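Local coordinates for glycine oxidase (Bacillus cereus ATCC 14579, PDB 7CYX), which probably oxidises glycine with O2 to glyoxylate, hydrogen peroxide and ammonium, using bound FAD, in the pathway to thiamine diphosphate, at residues R308-M318 with Y328-N336; R131-E139 with K239-F247. All blocks are in the same frame, centred on the assembly; numbering follows the deposited sequence.

In the fold
The two contacts sit at different depths of one flavin oxidase. Contact 1 (308-318 with 328-336) is central: its hairpin edges the sheet that also holds the nucleotide-binding strands, and its loop runs along the ribityl chain and flavin of FAD. Contact 2 (131-139 with 239-247) lies peripherally, its centre about 33 Å from that of contact 1; the I246 side chain is about 12 Å from FAD, while the F247 ring, ending the same segment, reaches nearer. Strand 299-311, which enters contact 1, and strand 246-248, which leaves contact 2, belong to the same eight-stranded sheet. The contacts meet at one point, where R335 NH2 packs 4.1 Å from F247 CZ.

Contact 1. Residues R308-M318 with Y328-N336; sequences RPQSNHEAPYM and YACTGHYRN. With FAD (flavin-adenine dinucleotide), chain C.
This buried contact is a short antiparallel hairpin, strand 317-318 on strand 327-331, continued by a loop that crosses the end of strand 299-311 and lines the FAD pocket. Y317 and T331 form its hydrogen-bonded pair: Y317 N gives to T331 O at 2.9 Å, while T331 N returns a longer bond to Y317 O. A classic beta bulge sets two residues, C330 and T331, opposite the single Y317. Beyond the pair, P316 lays CB over the centre of the H333 imidazole, a CH-pi contact with CB 3.7 Å from the ring centroid and almost on its normal. M318 SD approaches the same ring obliquely, 3.6 Å from H333 NE2.

The Y334 phenol is sandwiched. R335 CG covers one face, and on the other Q310 NE2 lies 3.3 Å from Y334 CE2, amide and ring planes 30° apart. Q310 CG stands anti to the backbone N (chi1 -178°), and the bend at chi2 (47°) folds the amide back over the ring. Y334 O accepts from FAD O3' at 2.6 Å, while Y334 N ties the loop weakly to P309 O; the R308 side chain adds packing, its CG 3.3 Å from FAD C8M. FAD C8 lies over one face of the R308 guanidinium, whose nitrogens are tied to the carbonyls of T266 and V228.

Strand 225-236 flanks Q310 and Y334; helix 341-352 packs on M318 and C330, its S344 hydrogen-bonding H333 NE2; helix 360-365 lies against Y317 and M318.

Contact 2. Residues R131-E139 with K239-F247; sequences REKEPYLSE and KQLLKAPIF
E134 and Y136 carry this contact, in which a type I beta turn (E134 to L137) just after helix 127-133 packs on the loop leading into strand 246-248. The E134 carboxylate receives two successive backbone amides. K243 N is shared between both oxygens, 3.1 Å from E134 OE1 and 3.1 Å from E134 OE2, and A244 N adds a bond to OE1; all three bonds arrive on the syn side. The amide dipoles would probably help stabilise a negative charge on this buried group. With CG anti to the carbonyl carbon (chi1 -62°), a bend at chi2 (-75°) curls the E134 chain so that its carboxylate meets the loop, with L242 CD2 3.9 Å from E134 CD.

Beside it, L241 CD2 sits over one face of the Y136 ring, offset toward the rim and 3.6 Å from its centroid in a CH-pi contact. Q240, the centre of an inverse gamma turn, brings its carbonyl O obliquely to 3.5 Å from Y136 CE2. L137 and I246 lie alongside, running opposite ways, with L137 CD1 4.1 Å from I246 CG2.

In the next shell, L137 N bonds to E134 O and closes the turn. Y96 of strand 95-99 packs on both E134 and A244, and I291 of helix 278-291 touches L137 and I246. Q240 also packs on I168 of the second subunit, while Y261 OH is hydrogen-bonded to L241 N.

Contact 1. Residues R308-M318 with Y328-N336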
loop_
_atom_site.group_PDB
_atom_site.type_symbol
_atom_site.label_atom_id
_atom_site.label_comp_id
_atom_site.label_asym_id
_atom_site.label_seq_id
_atom_site.Cartn_x
_atom_site.Cartn_y
_atom_site.Cartn_z
ATOM N N ARG A 308 -12.239 15.225 12.761
ATOM C CA ARG A 308 -12.281 14.402 13.943
ATOM C C ARG A 308 -13.680 14.430 14.537
ATOM O O ARG A 308 -14.205 15.498 14.873
ATOM C CB ARG A 308 -11.342 14.906 15.037
ATOM C CG ARG A 308 -9.899 15.127 14.614
ATOM C CD ARG A 308 -9.177 15.841 15.734
ATOM N NE ARG A 308 -7.815 16.189 15.416
ATOM C CZ ARG A 308 -7.455 17.345 14.901
ATOM N NH1 ARG A 308 -8.381 18.129 14.370
ATOM N NH2 ARG A 308 -6.185 17.719 14.954
ATOM N N PRO A 309 -14.283 13.248 14.777
ATOM C CA PRO A 309 -15.615 13.174 15.377
ATOM C C PRO A 309 -15.600 13.283 16.913
ATOM O O PRO A 309 -15.568 12.274 17.602
ATOM C CB PRO A 309 -16.095 11.790 14.931
ATOM C CG PRO A 309 -14.840 10.972 14.888
ATOM C CD PRO A 309 -13.726 11.922 14.472
ATOM N N GLN A 310 -15.667 14.514 17.426
ATOM C CA GLN A 310 -15.826 14.758 18.848
ATOM C C GLN A 310 -17.196 14.232 19.301
ATOM O O GLN A 310 -18.173 14.232 18.556
ATOM C CB GLN A 310 -15.649 16.235 19.187
ATOM C CG GLN A 310 -15.747 16.561 20.683
ATOM C CD GLN A 310 -14.931 15.646 21.569
ATOM O OE1 GLN A 310 -15.246 14.473 21.755
ATOM N NE2 GLN A 310 -13.873 16.193 22.137
ATOM N N SER A 311 -17.206 13.794 20.549
ATOM C CA SER A 311 -18.411 13.284 21.226
ATOM C C SER A 311 -18.998 14.424 22.057
ATOM O O SER A 311 -18.234 15.206 22.584
ATOM C CB SER A 311 -18.011 12.146 22.107
ATOM O OG SER A 311 -19.122 11.619 22.775
ATOM N N ASN A 312 -20.313 14.495 22.200
ATOM C CA ASN A 312 -20.876 15.548 23.079
ATOM C C ASN A 312 -20.605 15.173 24.537
ATOM O O ASN A 312 -20.475 16.079 25.340
ATOM C CB ASN A 312 -22.369 15.753 22.857
ATOM C CG ASN A 312 -22.668 16.626 21.667
ATOM O OD1 ASN A 312 -21.792 17.297 21.155
ATOM N ND2 ASN A 312 -23.902 16.612 21.214
ATOM N N HIS A 313 -20.533 13.875 24.836
ATOM C CA HIS A 313 -20.281 13.334 26.192
ATOM C C HIS A 313 -18.788 13.112 26.431
ATOM O O HIS A 313 -18.464 12.503 27.447
ATOM C CB HIS A 313 -21.082 12.056 26.375
ATOM C CG HIS A 313 -22.545 12.306 26.439
ATOM N ND1 HIS A 313 -23.262 12.153 27.583
ATOM C CD2 HIS A 313 -23.418 12.728 25.515
ATOM C CE1 HIS A 313 -24.516 12.438 27.352
ATOM N NE2 HIS A 313 -24.636 12.786 26.092
ATOM N N GLU A 314 -17.946 13.535 25.485
ATOM C CA GLU A 314 -16.458 13.460 25.526
ATOM C C GLU A 314 -15.924 12.025 25.599
ATOM O O GLU A 314 -14.820 11.824 26.090
ATOM C CB GLU A 314 -15.902 14.276 26.681
ATOM C CG GLU A 314 -15.971 15.757 26.450
ATOM C CD GLU A 314 -15.237 16.478 27.553
ATOM O OE1 GLU A 314 -15.634 16.321 28.710
ATOM O OE2 GLU A 314 -14.258 17.155 27.246
ATOM N N ALA A 315 -16.684 11.084 25.069
ATOM C CA ALA A 315 -16.337 9.659 25.038
ATOM C C ALA A 315 -17.208 9.050 23.956
ATOM O O ALA A 315 -18.338 9.453 23.836
ATOM C CB ALA A 315 -16.627 9.050 26.374
ATOM N N PRO A 316 -16.731 8.071 23.179
ATOM C CA PRO A 316 -17.546 7.507 22.131
ATOM C C PRO A 316 -18.755 6.747 22.681
ATOM O O PRO A 316 -18.683 6.202 23.742
ATOM C CB PRO A 316 -16.589 6.510 21.474
ATOM C CG PRO A 316 -15.624 6.158 22.563
ATOM C CD PRO A 316 -15.427 7.451 23.306
ATOM N N TYR A 317 -19.841 6.763 21.924
ATOM C CA TYR A 317 -21.037 5.996 22.308
ATOM C C TYR A 317 -20.895 4.626 21.667
ATOM O O TYR A 317 -20.829 4.548 20.463
ATOM C CB TYR A 317 -22.298 6.670 21.788
ATOM C CG TYR A 317 -22.361 8.155 21.996
ATOM C CD1 TYR A 317 -21.862 9.012 21.046
ATOM C CD2 TYR A 317 -22.940 8.702 23.124
ATOM C CE1 TYR A 317 -21.931 10.376 21.213
ATOM C CE2 TYR A 317 -23.008 10.067 23.312
ATOM C CZ TYR A 317 -22.508 10.908 22.344
ATOM O OH TYR A 317 -22.566 12.257 22.470
ATOM N N MET A 318 -20.768 3.596 22.489
ATOM C CA MET A 318 -20.628 2.200 22.020
ATOM C C MET A 318 -21.659 1.364 22.772
ATOM O O MET A 318 -21.404 1.025 23.922
ATOM C CB MET A 318 -19.230 1.686 22.341
ATOM C CG MET A 318 -18.150 2.663 21.997
ATOM S SD MET A 318 -16.747 1.829 21.292
ATOM C CE MET A 318 -15.682 1.751 22.722
ATOM N N TYR A 328 -27.965 0.093 17.506
ATOM C CA TYR A 328 -26.675 0.188 18.121
ATOM C C TYR A 328 -26.023 1.498 17.668
ATOM O O TYR A 328 -26.413 2.061 16.650
ATOM C CB TYR A 328 -25.807 -1.034 17.770
ATOM C CG TYR A 328 -26.366 -2.371 18.190
ATOM C CD1 TYR A 328 -27.271 -3.026 17.381
ATOM C CD2 TYR A 328 -26.001 -2.984 19.380
ATOM C CE1 TYR A 328 -27.833 -4.236 17.743
ATOM C CE2 TYR A 328 -26.538 -4.208 19.755
ATOM C CZ TYR A 328 -27.453 -4.840 18.927
ATOM O OH TYR A 328 -28.006 -6.052 19.215
ATOM N N ALA A 329 -24.976 1.903 18.403
ATOM C CA ALA A 329 -24.203 3.118 18.162
ATOM C C ALA A 329 -22.728 2.824 18.418
ATOM O O ALA A 329 -22.417 2.066 19.335
ATOM C CB ALA A 329 -24.679 4.228 19.076
ATOM N N CYS A 330 -21.853 3.467 17.634
ATOM C CA CYS A 330 -20.407 3.314 17.732
ATOM C C CYS A 330 -19.726 4.476 16.987
ATOM O O CYS A 330 -19.248 4.299 15.887
ATOM C CB CYS A 330 -19.968 1.940 17.214
ATOM S SG CYS A 330 -18.282 1.479 17.702
ATOM N N THR A 331 -19.687 5.659 17.627
ATOM C CA THR A 331 -19.063 6.886 17.092
ATOM C C THR A 331 -18.743 7.850 18.227
ATOM O O THR A 331 -19.315 7.755 19.284
ATOM C CB THR A 331 -19.960 7.689 16.138
ATOM O OG1 THR A 331 -21.300 7.408 16.535
ATOM C CG2 THR A 331 -19.730 7.339 14.687
ATOM N N GLY A 332 -17.840 8.789 17.938
ATOM C CA GLY A 332 -17.413 9.813 18.857
ATOM C C GLY A 332 -16.058 9.501 19.453
ATOM O O GLY A 332 -15.830 9.827 20.606
ATOM N N HIS A 333 -15.165 8.905 18.646
ATOM C CA HIS A 333 -13.858 8.440 19.096
ATOM C C HIS A 333 -12.829 9.572 19.040
ATOM O O HIS A 333 -11.682 9.412 19.492
ATOM C CB HIS A 333 -13.397 7.240 18.250
ATOM C CG HIS A 333 -14.188 5.992 18.461
ATOM N ND1 HIS A 333 -15.398 5.794 17.862
ATOM C CD2 HIS A 333 -13.929 4.882 19.199
ATOM C CE1 HIS A 333 -15.864 4.593 18.185
ATOM N NE2 HIS A 333 -14.985 4.012 19.027
ATOM N N TYR A 334 -13.220 10.687 18.417
ATOM C CA TYR A 334 -12.460 11.924 18.447
ATOM C C TYR A 334 -11.044 11.659 17.941
ATOM O O TYR A 334 -10.887 11.407 16.785
ATOM C CB TYR A 334 -12.523 12.539 19.845
ATOM C CG TYR A 334 -11.913 13.910 19.942
ATOM C CD1 TYR A 334 -12.028 14.814 18.895
ATOM C CD2 TYR A 334 -11.272 14.327 21.094
ATOM C CE1 TYR A 334 -11.504 16.092 18.977
ATOM C CE2 TYR A 334 -10.729 15.601 21.189
ATOM C CZ TYR A 334 -10.859 16.490 20.130
ATOM O OH TYR A 334 -10.346 17.755 20.195
ATOM N N ARG A 335 -10.042 11.673 18.822
ATOM C CA ARG A 335 -8.666 11.681 18.434
ATOM C C ARG A 335 -8.036 10.267 18.468
ATOM O O ARG A 335 -6.825 10.127 18.266
ATOM C CB ARG A 335 -7.883 12.602 19.387
ATOM C CG ARG A 335 -8.014 14.089 19.105
ATOM C CD ARG A 335 -7.168 14.959 20.022
ATOM N NE ARG A 335 -5.736 14.704 19.912
ATOM C CZ ARG A 335 -5.008 13.978 20.773
ATOM N NH1 ARG A 335 -5.559 13.489 21.875
ATOM N NH2 ARG A 335 -3.731 13.732 20.513
ATOM N N ASN A 336 -8.808 9.220 18.772
ATOM C CA ASN A 336 -8.214 7.920 19.070
ATOM C C ASN A 336 -9.021 6.779 18.430
ATOM O O ASN A 336 -8.993 5.662 18.913
ATOM C CB ASN A 336 -8.118 7.695 20.583
ATOM C CG ASN A 336 -7.211 8.687 21.278
ATOM O OD1 ASN A 336 -5.988 8.575 21.208
ATOM N ND2 ASN A 336 -7.806 9.667 21.944
HETATM P PA FAD C . -15.167 8.605 9.651
HETATM O O1A FAD C . -13.909 8.036 9.128
HETATM O O2A FAD C . -15.412 10.065 9.395
HETATM O O5B FAD C . -16.328 7.685 9.120
HETATM C C5B FAD C . -17.638 8.148 9.129
HETATM C C4B FAD C . -18.191 7.728 7.794
HETATM O O4B FAD C . -19.603 7.721 7.889
HETATM C C3B FAD C . -17.836 8.698 6.689
HETATM O O3B FAD C . -17.153 7.945 5.663
HETATM C C2B FAD C . -19.162 9.252 6.176
HETATM O O2B FAD C . -19.209 9.258 4.742
HETATM C C1B FAD C . -20.140 8.224 6.661
HETATM N N9A FAD C . -21.498 8.700 6.910
HETATM C C8A FAD C . -21.838 9.694 7.754
HETATM N N7A FAD C . -23.173 9.863 7.760
HETATM C C5A FAD C . -23.696 8.930 6.948
HETATM C C6A FAD C . -25.049 8.571 6.533
HETATM N N6A FAD C . -26.074 9.293 7.034
HETATM N N1A FAD C . -25.198 7.565 5.631
HETATM C C2A FAD C . -24.133 6.912 5.150
HETATM N N3A FAD C . -22.854 7.193 5.489
HETATM C C4A FAD C . -22.590 8.167 6.382
HETATM N N1 FAD C . -6.715 8.679 15.475
HETATM C C2 FAD C . -5.742 7.896 16.042
HETATM O O2 FAD C . -6.154 6.875 16.644
HETATM N N3 FAD C . -4.422 8.191 15.957
HETATM C C4 FAD C . -4.010 9.269 15.254
HETATM O O4 FAD C . -2.796 9.568 15.102
HETATM C C4X FAD C . -5.027 10.162 14.644
HETATM N N5 FAD C . -4.687 11.271 13.977
HETATM C C5X FAD C . -5.629 12.052 13.410
HETATM C C6 FAD C . -5.239 13.173 12.700
HETATM C C7 FAD C . -6.192 13.993 12.121
HETATM C C7M FAD C . -5.772 15.235 11.355
HETATM C C8 FAD C . -7.609 13.667 12.232
HETATM C C8M FAD C . -8.676 14.542 11.588
HETATM C C9 FAD C . -7.987 12.563 12.924
HETATM C C9A FAD C . -7.066 11.731 13.521
HETATM N N10 FAD C . -7.464 10.576 14.209
HETATM C C10 FAD C . -6.443 9.793 14.795
HETATM C "C1'" FAD C . -8.867 10.222 14.463
HETATM C "C2'" FAD C . -9.557 9.270 13.538
HETATM O "O2'" FAD C . -9.469 9.810 12.209
HETATM C "C3'" FAD C . -11.007 9.182 13.980
HETATM O "O3'" FAD C . -11.147 9.152 15.431
HETATM C "C4'" FAD C . -11.638 8.007 13.221
HETATM O "O4'" FAD C . -11.325 8.095 11.821
HETATM C "C5'" FAD C . -13.141 8.003 13.301
HETATM O "O5'" FAD C . -13.601 7.031 12.381
HETATM P P FAD C . -15.151 6.965 12.021
HETATM O O1P FAD C . -15.978 7.123 13.245
HETATM O O2P FAD C . -15.337 5.787 11.103
HETATM O O3P FAD C . -15.271 8.394 11.259
#

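Contact 2. Residues R131-E139 with K239-F247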
loop_
_atom_site.group_PDB
_atom_site.type_symbol
_atom_site.label_atom_id
_atom_site.label_comp_id
_atom_site.label_asym_id
_atom_site.label_seq_id
_atom_site.Cartn_x
_atom_site.Cartn_y
_atom_site.Cartn_z
ATOM N N ARG A 131 19.477 12.481 19.930
ATOM C CA ARG A 131 20.132 12.830 18.673
ATOM C C ARG A 131 21.078 11.728 18.185
ATOM O O ARG A 131 21.390 11.695 16.996
ATOM C CB ARG A 131 20.897 14.148 18.829
ATOM C CG ARG A 131 20.205 15.334 18.176
ATOM C CD ARG A 131 20.799 16.662 18.599
ATOM N NE ARG A 131 19.843 17.343 19.451
ATOM C CZ ARG A 131 20.039 17.631 20.727
ATOM N NH1 ARG A 131 21.243 17.486 21.256
ATOM N NH2 ARG A 131 19.023 18.056 21.458
ATOM N N GLU A 132 21.570 10.875 19.097
ATOM C CA GLU A 132 22.338 9.685 18.708
ATOM C C GLU A 132 21.400 8.752 17.942
ATOM O O GLU A 132 21.771 8.229 16.894
ATOM C CB GLU A 132 22.982 8.984 19.915
ATOM C CG GLU A 132 24.504 9.145 19.997
ATOM C CD GLU A 132 25.372 8.234 19.118
ATOM O OE1 GLU A 132 26.514 8.647 18.771
ATOM O OE2 GLU A 132 24.932 7.099 18.789
ATOM N N LYS A 133 20.177 8.588 18.460
ATOM C CA LYS A 133 19.170 7.689 17.865
ATOM C C LYS A 133 18.537 8.312 16.611
ATOM O O LYS A 133 18.313 7.603 15.622
ATOM C CB LYS A 133 18.078 7.323 18.879
ATOM C CG LYS A 133 18.561 6.526 20.086
ATOM C CD LYS A 133 17.432 5.933 20.921
ATOM C CE LYS A 133 16.762 4.737 20.272
ATOM N NZ LYS A 133 15.831 4.055 21.203
ATOM N N GLU A 134 18.218 9.614 16.667
ATOM C CA GLU A 134 17.543 10.324 15.554
ATOM C C GLU A 134 18.349 11.577 15.221
ATOM O O GLU A 134 18.080 12.653 15.742
ATOM C CB GLU A 134 16.089 10.625 15.920
ATOM C CG GLU A 134 15.226 9.389 16.170
ATOM C CD GLU A 134 14.801 8.618 14.927
ATOM O OE1 GLU A 134 13.884 7.755 15.033
ATOM O OE2 GLU A 134 15.386 8.865 13.853
ATOM N N PRO A 135 19.396 11.467 14.378
ATOM C CA PRO A 135 20.365 12.549 14.218
ATOM C C PRO A 135 19.858 13.815 13.510
ATOM O O PRO A 135 20.455 14.883 13.687
ATOM C CB PRO A 135 21.512 11.901 13.420
ATOM C CG PRO A 135 20.865 10.745 12.678
ATOM C CD PRO A 135 19.725 10.283 13.563
ATOM N N TYR A 136 18.765 13.727 12.745
ATOM C CA TYR A 136 18.297 14.941 12.047
ATOM C C TYR A 136 17.515 15.845 13.009
ATOM O O TYR A 136 17.125 16.954 12.638
ATOM C CB TYR A 136 17.514 14.594 10.783
ATOM C CG TYR A 136 18.360 14.068 9.648
ATOM C CD1 TYR A 136 18.955 14.929 8.739
ATOM C CD2 TYR A 136 18.548 12.708 9.474
ATOM C CE1 TYR A 136 19.699 14.450 7.677
ATOM C CE2 TYR A 136 19.315 12.212 8.435
ATOM C CZ TYR A 136 19.897 13.089 7.534
ATOM O OH TYR A 136 20.648 12.604 6.497
ATOM N N LEU A 137 17.330 15.404 14.255
ATOM C CA LEU A 137 16.519 16.162 15.175
ATOM C C LEU A 137 17.321 17.371 15.661
ATOM O O LEU A 137 18.535 17.314 15.765
ATOM C CB LEU A 137 16.025 15.279 16.322
ATOM C CG LEU A 137 14.730 14.520 16.035
ATOM C CD1 LEU A 137 14.440 13.456 17.089
ATOM C CD2 LEU A 137 13.552 15.472 15.935
ATOM N N SER A 138 16.590 18.470 15.876
ATOM C CA SER A 138 17.096 19.795 16.247
ATOM C C SER A 138 17.995 19.716 17.479
ATOM O O SER A 138 17.705 18.970 18.399
ATOM C CB SER A 138 15.936 20.724 16.517
ATOM O OG SER A 138 16.346 21.917 17.182
ATOM N N GLU A 139 19.023 20.571 17.502
ATOM C CA GLU A 139 19.820 20.830 18.703
ATOM C C GLU A 139 18.951 21.467 19.801
ATOM O O GLU A 139 19.346 21.459 20.964
ATOM C CB GLU A 139 21.040 21.693 18.366
ATOM C CG GLU A 139 22.094 20.961 17.543
ATOM C CD GLU A 139 22.920 19.914 18.292
ATOM O OE1 GLU A 139 23.827 19.329 17.675
ATOM O OE2 GLU A 139 22.676 19.693 19.504
ATOM N N LYS A 239 16.163 11.239 2.295
ATOM C CA LYS A 239 16.987 10.983 3.463
ATOM C C LYS A 239 16.171 10.165 4.467
ATOM O O LYS A 239 14.948 10.177 4.420
ATOM C CB LYS A 239 17.472 12.288 4.100
ATOM C CG LYS A 239 18.310 13.187 3.206
ATOM C CD LYS A 239 18.345 14.633 3.686
ATOM C CE LYS A 239 19.380 15.483 2.977
ATOM N NZ LYS A 239 19.234 16.917 3.326
ATOM N N GLN A 240 16.888 9.466 5.354
ATOM C CA GLN A 240 16.327 8.731 6.482
ATOM C C GLN A 240 16.116 9.699 7.651
ATOM O O GLN A 240 16.874 9.705 8.609
ATOM C CB GLN A 240 17.288 7.612 6.897
ATOM C CG GLN A 240 16.997 6.259 6.255
ATOM C CD GLN A 240 16.790 5.189 7.305
ATOM O OE1 GLN A 240 17.612 4.988 8.203
ATOM N NE2 GLN A 240 15.663 4.503 7.219
ATOM N N LEU A 241 15.076 10.526 7.561
ATOM C CA LEU A 241 14.978 11.746 8.396
ATOM C C LEU A 241 14.551 11.411 9.832
ATOM O O LEU A 241 15.010 12.050 10.757
ATOM C CB LEU A 241 14.008 12.745 7.744
ATOM C CG LEU A 241 14.603 13.671 6.684
ATOM C CD1 LEU A 241 13.598 14.734 6.276
ATOM C CD2 LEU A 241 15.897 14.320 7.163
ATOM N N LEU A 242 13.619 10.461 9.969
ATOM C CA LEU A 242 13.097 9.932 11.224
ATOM C C LEU A 242 12.889 8.438 11.021
ATOM O O LEU A 242 12.372 8.044 9.982
ATOM C CB LEU A 242 11.726 10.536 11.541
ATOM C CG LEU A 242 11.673 11.742 12.469
ATOM C CD1 LEU A 242 10.220 12.108 12.735
ATOM C CD2 LEU A 242 12.402 11.471 13.774
ATOM N N LYS A 243 13.234 7.652 12.041
ATOM C CA LYS A 243 12.953 6.219 12.097
ATOM C C LYS A 243 11.566 6.034 12.728
ATOM O O LYS A 243 10.768 5.223 12.290
ATOM C CB LYS A 243 14.050 5.510 12.912
ATOM C CG LYS A 243 14.700 4.287 12.267
ATOM C CD LYS A 243 15.749 3.594 13.147
ATOM C CE LYS A 243 15.193 2.472 14.016
ATOM N NZ LYS A 243 15.089 1.178 13.290
ATOM N N ALA A 244 11.308 6.803 13.793
ATOM C CA ALA A 244 10.097 6.689 14.601
ATOM C C ALA A 244 9.381 8.036 14.667
ATOM O O ALA A 244 9.999 9.092 14.567
ATOM C CB ALA A 244 10.460 6.215 15.989
ATOM N N PRO A 245 8.064 8.049 14.935
ATOM C CA PRO A 245 7.330 9.308 15.038
ATOM C C PRO A 245 7.834 10.141 16.227
ATOM O O PRO A 245 8.316 9.590 17.209
ATOM C CB PRO A 245 5.879 8.868 15.262
ATOM C CG PRO A 245 5.847 7.399 14.886
ATOM C CD PRO A 245 7.225 6.880 15.231
ATOM N N ILE A 246 7.723 11.455 16.120
ATOM C CA ILE A 246 8.051 12.314 17.288
ATOM C C ILE A 246 6.766 13.051 17.640
ATOM O O ILE A 246 5.992 13.338 16.747
ATOM C CB ILE A 246 9.233 13.262 17.052
ATOM C CG1 ILE A 246 8.886 14.341 16.033
ATOM C CG2 ILE A 246 10.484 12.496 16.682
ATOM C CD1 ILE A 246 7.982 15.402 16.579
ATOM N N PHE A 247 6.567 13.310 18.920
ATOM C CA PHE A 247 5.337 13.959 19.402
ATOM C C PHE A 247 5.735 15.174 20.222
ATOM O O PHE A 247 6.795 15.154 20.828
ATOM C CB PHE A 247 4.608 12.962 20.293
ATOM C CG PHE A 247 3.115 13.104 20.335
ATOM C CD1 PHE A 247 2.336 12.672 19.286
ATOM C CD2 PHE A 247 2.491 13.641 21.442
ATOM C CE1 PHE A 247 0.964 12.799 19.326
ATOM C CE2 PHE A 247 1.117 13.769 21.484
ATOM C CZ PHE A 247 0.359 13.346 20.424
#